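Local coordinates for protein aminotransferase, class III (PDB 6IO1) that probably transfers amino groups as a thermostable, (S)-enantioselective omega-transaminase and holds a pyridoxamine phosphate cofactor in this structure, at residues D240-W243 against P244-A248; A247-L250 against R251-I255; G354-L357 against L358-K362. All coordinates share one frame; numbering follows the deposited sequence.

Interaction 1 (D240-W243 against P244-A248); sequences DGYW and PAIAA
Tyr242 and Ile246, one turn apart, meet at the start of helix 242-253, the helix of a beta-alpha-beta unit whose strands are 221-226 and 256-260. Gly241 is the N-cap residue, and its positive phi of 86° would press a side chain against the carbonyl oxygen of the residue before it.

The first group of contacts is aromatic and apolar. Tyr242 CG stands anti to the backbone N (chi1 165°) and beside the carbonyl carbon, which sets the ring out from the helix beside Ile246. Ile246 comes in over one face with its CG1 methylene, 3.7 Å from the centroid of the Tyr242 ring and 18° off the normal: a CH-pi contact displaced toward the rim. The closest ring atom is Tyr242 CE1, 3.5 Å from Ile246 CG1. Trp243 turns its indole against the same tyrosine, with Tyr242 CE2 3.8 Å above the centre of the indole and Trp243 CD1 in the plane of the phenol ring, at its edge. Leu209 and Val202 of helix 198-216 touch Ile246 and Tyr242, so this pair faces a neighbouring helix.

The second group is polar. Ile246 N bonds to Tyr242 O at 3.0 Å, nearly straight, and Ala247 N bonds to Trp243 O at 2.9 Å. The polar ends of the two aromatic side chains are satisfied elsewhere, Tyr242 OH by Arg150 and Trp243 NE1 by the carbonyl of Pro228. Each of these two bonds would limit how its own ring can turn.

Pro244 suits the first turn of a helix, where its lack of an N-H costs no helical bond. Its ring lies alongside the preceding residue, with Pro244 CD 3.5 Å from Trp243 CB.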
loop_
_atom_site.group_PDB
_atom_site.type_symbol
_atom_site.label_atom_id
_atom_site.label_comp_id
_atom_site.label_asym_id
_atom_site.label_seq_id
_atom_site.Cartn_x
_atom_site.Cartn_y
_atom_site.Cartn_z
ATOM N N ASP B 240 16.210 5.875 -29.022
ATOM C CA ASP B 240 17.546 5.374 -28.735
ATOM C C ASP B 240 18.442 6.500 -28.237
ATOM O O ASP B 240 18.473 7.590 -28.818
ATOM C CB ASP B 240 18.137 4.722 -29.983
ATOM C CG ASP B 240 17.321 3.535 -30.461
ATOM O OD1 ASP B 240 16.762 2.815 -29.607
ATOM O OD2 ASP B 240 17.242 3.317 -31.688
ATOM N N GLY B 241 19.171 6.235 -27.154
ATOM C CA GLY B 241 20.072 7.211 -26.580
ATOM C C GLY B 241 19.438 8.181 -25.604
ATOM O O GLY B 241 20.149 9.034 -25.058
ATOM N N TYR B 242 18.128 8.083 -25.373
ATOM C CA TYR B 242 17.446 9.018 -24.482
ATOM C C TYR B 242 17.954 8.892 -23.050
ATOM O O TYR B 242 18.356 9.884 -22.426
ATOM C CB TYR B 242 15.935 8.774 -24.547
ATOM C CG TYR B 242 15.134 9.407 -23.429
ATOM C CD1 TYR B 242 14.669 10.711 -23.539
ATOM C CD2 TYR B 242 14.824 8.696 -22.276
ATOM C CE1 TYR B 242 13.931 11.294 -22.527
ATOM C CE2 TYR B 242 14.089 9.272 -21.257
ATOM C CZ TYR B 242 13.644 10.571 -21.388
ATOM O OH TYR B 242 12.910 11.149 -20.379
ATOM N N TRP B 243 17.941 7.672 -22.515
ATOM C CA TRP B 243 18.283 7.470 -21.108
ATOM C C TRP B 243 19.720 7.843 -20.771
ATOM O O TRP B 243 19.931 8.490 -19.730
ATOM C CB TRP B 243 17.958 6.027 -20.708
ATOM C CG TRP B 243 16.537 5.875 -20.279
ATOM C CD1 TRP B 243 15.571 5.122 -20.880
ATOM C CD2 TRP B 243 15.909 6.522 -19.166
ATOM N NE1 TRP B 243 14.382 5.249 -20.201
ATOM C CE2 TRP B 243 14.563 6.104 -19.145
ATOM C CE3 TRP B 243 16.355 7.409 -18.181
ATOM C CZ2 TRP B 243 13.662 6.542 -18.178
ATOM C CZ3 TRP B 243 15.460 7.842 -17.223
ATOM C CH2 TRP B 243 14.128 7.410 -17.228
ATOM N N PRO B 244 20.743 7.469 -21.553
ATOM C CA PRO B 244 22.102 7.912 -21.195
ATOM C C PRO B 244 22.243 9.423 -21.138
ATOM O O PRO B 244 22.848 9.948 -20.195
ATOM C CB PRO B 244 22.974 7.296 -22.298
ATOM C CG PRO B 244 22.204 6.124 -22.776
ATOM C CD PRO B 244 20.763 6.519 -22.682
ATOM N N ALA B 245 21.673 10.143 -22.107
ATOM C CA ALA B 245 21.772 11.601 -22.113
ATOM C C ALA B 245 21.048 12.216 -20.918
ATOM O O ALA B 245 21.580 13.110 -20.242
ATOM C CB ALA B 245 21.217 12.150 -23.428
ATOM N N ILE B 246 19.820 11.759 -20.653
ATOM C CA ILE B 246 19.055 12.300 -19.531
ATOM C C ILE B 246 19.791 12.050 -18.218
ATOM O O ILE B 246 19.923 12.949 -17.373
ATOM C CB ILE B 246 17.637 11.697 -19.509
ATOM C CG1 ILE B 246 16.843 12.148 -20.738
ATOM C CG2 ILE B 246 16.909 12.084 -18.233
ATOM C CD1 ILE B 246 16.741 13.649 -20.892
ATOM N N ALA B 247 20.283 10.822 -18.030
ATOM C CA ALA B 247 21.023 10.494 -16.817
ATOM C C ALA B 247 22.291 11.328 -16.699
ATOM O O ALA B 247 22.684 11.717 -15.593
ATOM C CB ALA B 247 21.355 9.002 -16.793
ATOM N N ALA B 248 22.955 11.599 -17.826
ATOM C CA ALA B 248 24.151 12.435 -17.792
ATOM C C ALA B 248 23.825 13.841 -17.309
ATOM O O ALA B 248 24.563 14.411 -16.499
ATOM C CB ALA B 248 24.802 12.478 -19.174
#

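Interaction 2 (A247-L250 against R251-I255); sequences AAVL and RKYGI
Leu250 O is gripped by Ile255 N at 2.9 Å and, weakly, by Tyr253 N at 3.2 Å, where helix 242-253 gives way to strand 256-260. The turn is a Schellman motif: Gly254 leaves the helix with positive phi (77°), and the chain swings back so that Ile255 reaches Leu250. The isoleucine's CG2 lies 3.9 Å from Leu250 CD2, the two side chains crossing at about a right angle, with Phe224 and Ile221 of strand 221-226 close by.

Val249 and Tyr253 run side by side. Val249 CG1, anti to its own nitrogen (chi1 175°), meets the ring edge in plane, 3.8 Å from Tyr253 CE2. Glu210 of helix 198-216 takes both Tyr253 OH and the ammonium of Lys252. Replacing Tyr253 with an alanine would probably leave Val249 CG1 without its ring edge and Glu210 without its hydroxyl partner.

Arg251 bends at chi3 (-52°) and folds back along the helix, laying one guanidinium face over Ala248 CA, with NH1 3.5 Å from Ala247 CB. Backbone bonds thus close the turn, while Lys252 and Tyr253, through Glu210, tie it to helix 198-216, and Leu250 and Ile255 pack on strand 221-226.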
loop_
_atom_site.group_PDB
_atom_site.type_symbol
_atom_site.label_atom_id
_atom_site.label_comp_id
_atom_site.label_asym_id
_atom_site.label_seq_id
_atom_site.Cartn_x
_atom_site.Cartn_y
_atom_site.Cartn_z
ATOM N N ALA B 247 20.283 10.822 -18.030
ATOM C CA ALA B 247 21.023 10.494 -16.817
ATOM C C ALA B 247 22.291 11.328 -16.699
ATOM O O ALA B 247 22.684 11.717 -15.593
ATOM C CB ALA B 247 21.355 9.002 -16.793
ATOM N N ALA B 248 22.955 11.599 -17.826
ATOM C CA ALA B 248 24.151 12.435 -17.792
ATOM C C ALA B 248 23.825 13.841 -17.309
ATOM O O ALA B 248 24.563 14.411 -16.499
ATOM C CB ALA B 248 24.802 12.478 -19.174
ATOM N N VAL B 249 22.721 14.416 -17.791
ATOM C CA VAL B 249 22.316 15.741 -17.319
ATOM C C VAL B 249 22.039 15.708 -15.816
ATOM O O VAL B 249 22.506 16.567 -15.046
ATOM C CB VAL B 249 21.090 16.241 -18.106
ATOM C CG1 VAL B 249 20.587 17.558 -17.532
ATOM C CG2 VAL B 249 21.430 16.389 -19.582
ATOM N N LEU B 250 21.287 14.693 -15.376
ATOM C CA LEU B 250 20.944 14.581 -13.961
ATOM C C LEU B 250 22.198 14.492 -13.099
ATOM O O LEU B 250 22.307 15.163 -12.066
ATOM C CB LEU B 250 20.046 13.365 -13.734
ATOM C CG LEU B 250 18.663 13.410 -14.385
ATOM C CD1 LEU B 250 17.923 12.104 -14.151
ATOM C CD2 LEU B 250 17.860 14.591 -13.859
ATOM N N ARG B 251 23.160 13.663 -13.513
ATOM C CA ARG B 251 24.421 13.569 -12.787
ATOM C C ARG B 251 25.192 14.880 -12.831
ATOM O O ARG B 251 25.885 15.224 -11.866
ATOM C CB ARG B 251 25.271 12.435 -13.358
ATOM C CG ARG B 251 24.723 11.048 -13.074
ATOM C CD ARG B 251 25.783 9.984 -13.297
ATOM N NE ARG B 251 26.399 10.099 -14.616
ATOM C CZ ARG B 251 25.880 9.595 -15.731
ATOM N NH1 ARG B 251 24.726 8.945 -15.693
ATOM N NH2 ARG B 251 26.514 9.748 -16.885
ATOM N N LYS B 252 25.096 15.617 -13.942
ATOM C CA LYS B 252 25.760 16.912 -14.032
ATOM C C LYS B 252 25.266 17.851 -12.942
ATOM O O LYS B 252 26.055 18.604 -12.358
ATOM C CB LYS B 252 25.536 17.531 -15.411
ATOM C CG LYS B 252 25.937 18.999 -15.501
ATOM C CD LYS B 252 25.583 19.596 -16.853
ATOM C CE LYS B 252 25.741 21.109 -16.844
ATOM N NZ LYS B 252 25.399 21.714 -18.161
ATOM N N TYR B 253 23.971 17.814 -12.640
ATOM C CA TYR B 253 23.451 18.682 -11.589
ATOM C C TYR B 253 23.363 18.003 -10.225
ATOM O O TYR B 253 22.919 18.638 -9.263
ATOM C CB TYR B 253 22.081 19.236 -11.984
ATOM C CG TYR B 253 22.154 20.151 -13.180
ATOM C CD1 TYR B 253 22.597 21.461 -13.051
ATOM C CD2 TYR B 253 21.798 19.700 -14.442
ATOM C CE1 TYR B 253 22.673 22.298 -14.147
ATOM C CE2 TYR B 253 21.871 20.527 -15.541
ATOM C CZ TYR B 253 22.308 21.825 -15.390
ATOM O OH TYR B 253 22.379 22.652 -16.487
ATOM N N GLY B 254 23.781 16.744 -10.112
ATOM C CA GLY B 254 23.713 16.045 -8.845
ATOM C C GLY B 254 22.334 15.561 -8.470
ATOM O O GLY B 254 22.135 15.116 -7.333
ATOM N N ILE B 255 21.377 15.638 -9.392
ATOM C CA ILE B 255 20.005 15.234 -9.115
ATOM C C ILE B 255 19.914 13.714 -9.078
ATOM O O ILE B 255 20.434 13.023 -9.964
ATOM C CB ILE B 255 19.061 15.834 -10.168
ATOM C CG1 ILE B 255 19.056 17.360 -10.060
ATOM C CG2 ILE B 255 17.660 15.279 -10.022
ATOM C CD1 ILE B 255 18.483 18.059 -11.270
#

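Interaction 3 (G354-L357 against L358-K362)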
loop_
_atom_site.group_PDB
_atom_site.type_symbol
_atom_site.label_atom_id
_atom_site.label_comp_id
_atom_site.label_asym_id
_atom_site.label_seq_id
_atom_site.Cartn_x
_atom_site.Cartn_y
_atom_site.Cartn_z
ATOM N N GLY B 354 7.993 -11.249 -27.320
ATOM C CA GLY B 354 7.705 -9.856 -27.603
ATOM C C GLY B 354 8.092 -9.453 -29.010
ATOM O O GLY B 354 7.364 -8.713 -29.671
ATOM N N ALA B 355 9.250 -9.921 -29.484
ATOM C CA ALA B 355 9.638 -9.639 -30.861
ATOM C C ALA B 355 8.647 -10.253 -31.840
ATOM O O ALA B 355 8.240 -9.604 -32.812
ATOM C CB ALA B 355 11.051 -10.157 -31.127
ATOM N N TYR B 356 8.231 -11.496 -31.586
ATOM C CA TYR B 356 7.254 -12.140 -32.459
ATOM C C TYR B 356 5.921 -11.400 -32.439
ATOM O O TYR B 356 5.306 -11.177 -33.491
ATOM C CB TYR B 356 7.062 -13.599 -32.045
ATOM C CG TYR B 356 6.023 -14.328 -32.864
ATOM C CD1 TYR B 356 6.278 -14.689 -34.179
ATOM C CD2 TYR B 356 4.786 -14.653 -32.323
ATOM C CE1 TYR B 356 5.332 -15.355 -34.934
ATOM C CE2 TYR B 356 3.833 -15.318 -33.070
ATOM C CZ TYR B 356 4.111 -15.667 -34.374
ATOM O OH TYR B 356 3.166 -16.329 -35.123
ATOM N N LEU B 357 5.455 -11.021 -31.247
ATOM C CA LEU B 357 4.197 -10.298 -31.121
ATOM C C LEU B 357 4.266 -8.949 -31.818
ATOM O O LEU B 357 3.319 -8.552 -32.500
ATOM C CB LEU B 357 3.838 -10.120 -29.645
ATOM C CG LEU B 357 3.216 -11.322 -28.932
ATOM C CD1 LEU B 357 3.172 -11.092 -27.430
ATOM C CD2 LEU B 357 1.825 -11.606 -29.469
ATOM N N LEU B 358 5.375 -8.224 -31.655
ATOM C CA LEU B 358 5.522 -6.942 -32.332
ATOM C C LEU B 358 5.519 -7.122 -33.842
ATOM O O LEU B 358 4.838 -6.380 -34.558
ATOM C CB LEU B 358 6.807 -6.251 -31.879
ATOM C CG LEU B 358 7.041 -4.841 -32.424
ATOM C CD1 LEU B 358 5.834 -3.956 -32.155
ATOM C CD2 LEU B 358 8.300 -4.234 -31.825
ATOM N N GLN B 359 6.252 -8.119 -34.342
ATOM C CA GLN B 359 6.307 -8.358 -35.780
ATOM C C GLN B 359 4.924 -8.669 -36.336
ATOM O O GLN B 359 4.504 -8.098 -37.349
ATOM C CB GLN B 359 7.278 -9.500 -36.085
ATOM C CG GLN B 359 7.069 -10.146 -37.447
ATOM C CD GLN B 359 7.980 -11.336 -37.672
ATOM O OE1 GLN B 359 9.202 -11.196 -37.716
ATOM N NE2 GLN B 359 7.390 -12.518 -37.816
ATOM N N GLU B 360 4.197 -9.575 -35.680
ATOM C CA GLU B 360 2.884 -9.956 -36.189
ATOM C C GLU B 360 1.867 -8.826 -36.041
ATOM O O GLU B 360 1.079 -8.576 -36.959
ATOM C CB GLU B 360 2.405 -11.227 -35.489
ATOM C CG GLU B 360 3.283 -12.442 -35.762
ATOM C CD GLU B 360 3.488 -12.689 -37.246
ATOM O OE1 GLU B 360 2.488 -12.689 -37.995
ATOM O OE2 GLU B 360 4.650 -12.877 -37.664
ATOM N N LEU B 361 1.847 -8.149 -34.888
ATOM C CA LEU B 361 0.897 -7.064 -34.662
ATOM C C LEU B 361 1.182 -5.837 -35.522
ATOM O O LEU B 361 0.255 -5.080 -35.828
ATOM C CB LEU B 361 0.894 -6.674 -33.183
ATOM C CG LEU B 361 0.294 -7.694 -32.211
ATOM C CD1 LEU B 361 0.686 -7.352 -30.785
ATOM C CD2 LEU B 361 -1.218 -7.769 -32.354
ATOM N N LYS B 362 2.435 -5.617 -35.929
ATOM C CA LYS B 362 2.736 -4.452 -36.752
ATOM C C LYS B 362 2.061 -4.509 -38.104
ATOM O O LYS B 362 1.934 -3.471 -38.763
ATOM C CB LYS B 362 4.242 -4.341 -36.970
ATOM C CG LYS B 362 4.827 -3.200 -36.223
ATOM C CD LYS B 362 6.324 -3.235 -36.247
ATOM C CE LYS B 362 6.860 -1.826 -36.359
ATOM N NZ LYS B 362 6.201 -0.911 -35.383
#
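Tyr356 offers one face of its ring to the CG methylene of Glu360, one turn further on. Glu360 CG sits 3.8 Å from the centroid of the Tyr356 ring, 19° off the normal and displaced toward the rim, a CH-pi contact. Its nearest ring atom is Tyr356 CZ, 3.6 Å from Glu360 CG. The glutamate chain bends at chi2 (-53°), which carries the carboxylate out past the rim on the CE1 side, still above the ring plane, the two planes 30° apart, with Glu360 OE2 3.7 Å from Tyr356 CE1. That oxygen is held by the neighbouring amide: Gln359 NE2 donates to Glu360 OE2 at 2.8 Å, almost straight and in the plane of the amide, which would limit rotation of the carboxylate.

The setting is the last turns of helix 346-361, an amphipathic helix packed against helix 432-450 and strands 370-376 and 379-384. Tyr356 OH bonds to Asp436 of helix 432-450, while Leu357 touches Cys435 and Ile439 of that helix as well as Leu380. Leu358 and Leu361 lie against Leu380 and Val373 of the strands.

Within the helix the backbone keeps regular i to i+4 bonds, the shortest being Leu361 N to Leu357 O at 2.8 Å. Leu361 also brings its CB to 3.1 Å from Leu357 O, and its CD1 lies 4.3 Å from Leu357 CB.

From the N terminus, interaction 1 comes first and interaction 2 follows on the same helix, 242-253. Their segments overlap at Ala247 and Ala248, so one contact begins where the other ends, with centres 10 Å apart. None of the three closes a long loop, since each joins consecutive segments; interaction 3 follows both in series, and none crosses another. Together, interactions 1 and 2 cover the helix of the 221-226, 242-253, 256-260 beta-alpha-beta unit from its N-cap to its Schellman end, against helix 198-216. Interaction 3 comes about a hundred residues later, on helix 346-361, beside helix 432-450 and strands 370-376 and 379-384. Its nearest atoms are about 11 Å from interaction 1 and about 24 Å from interaction 2.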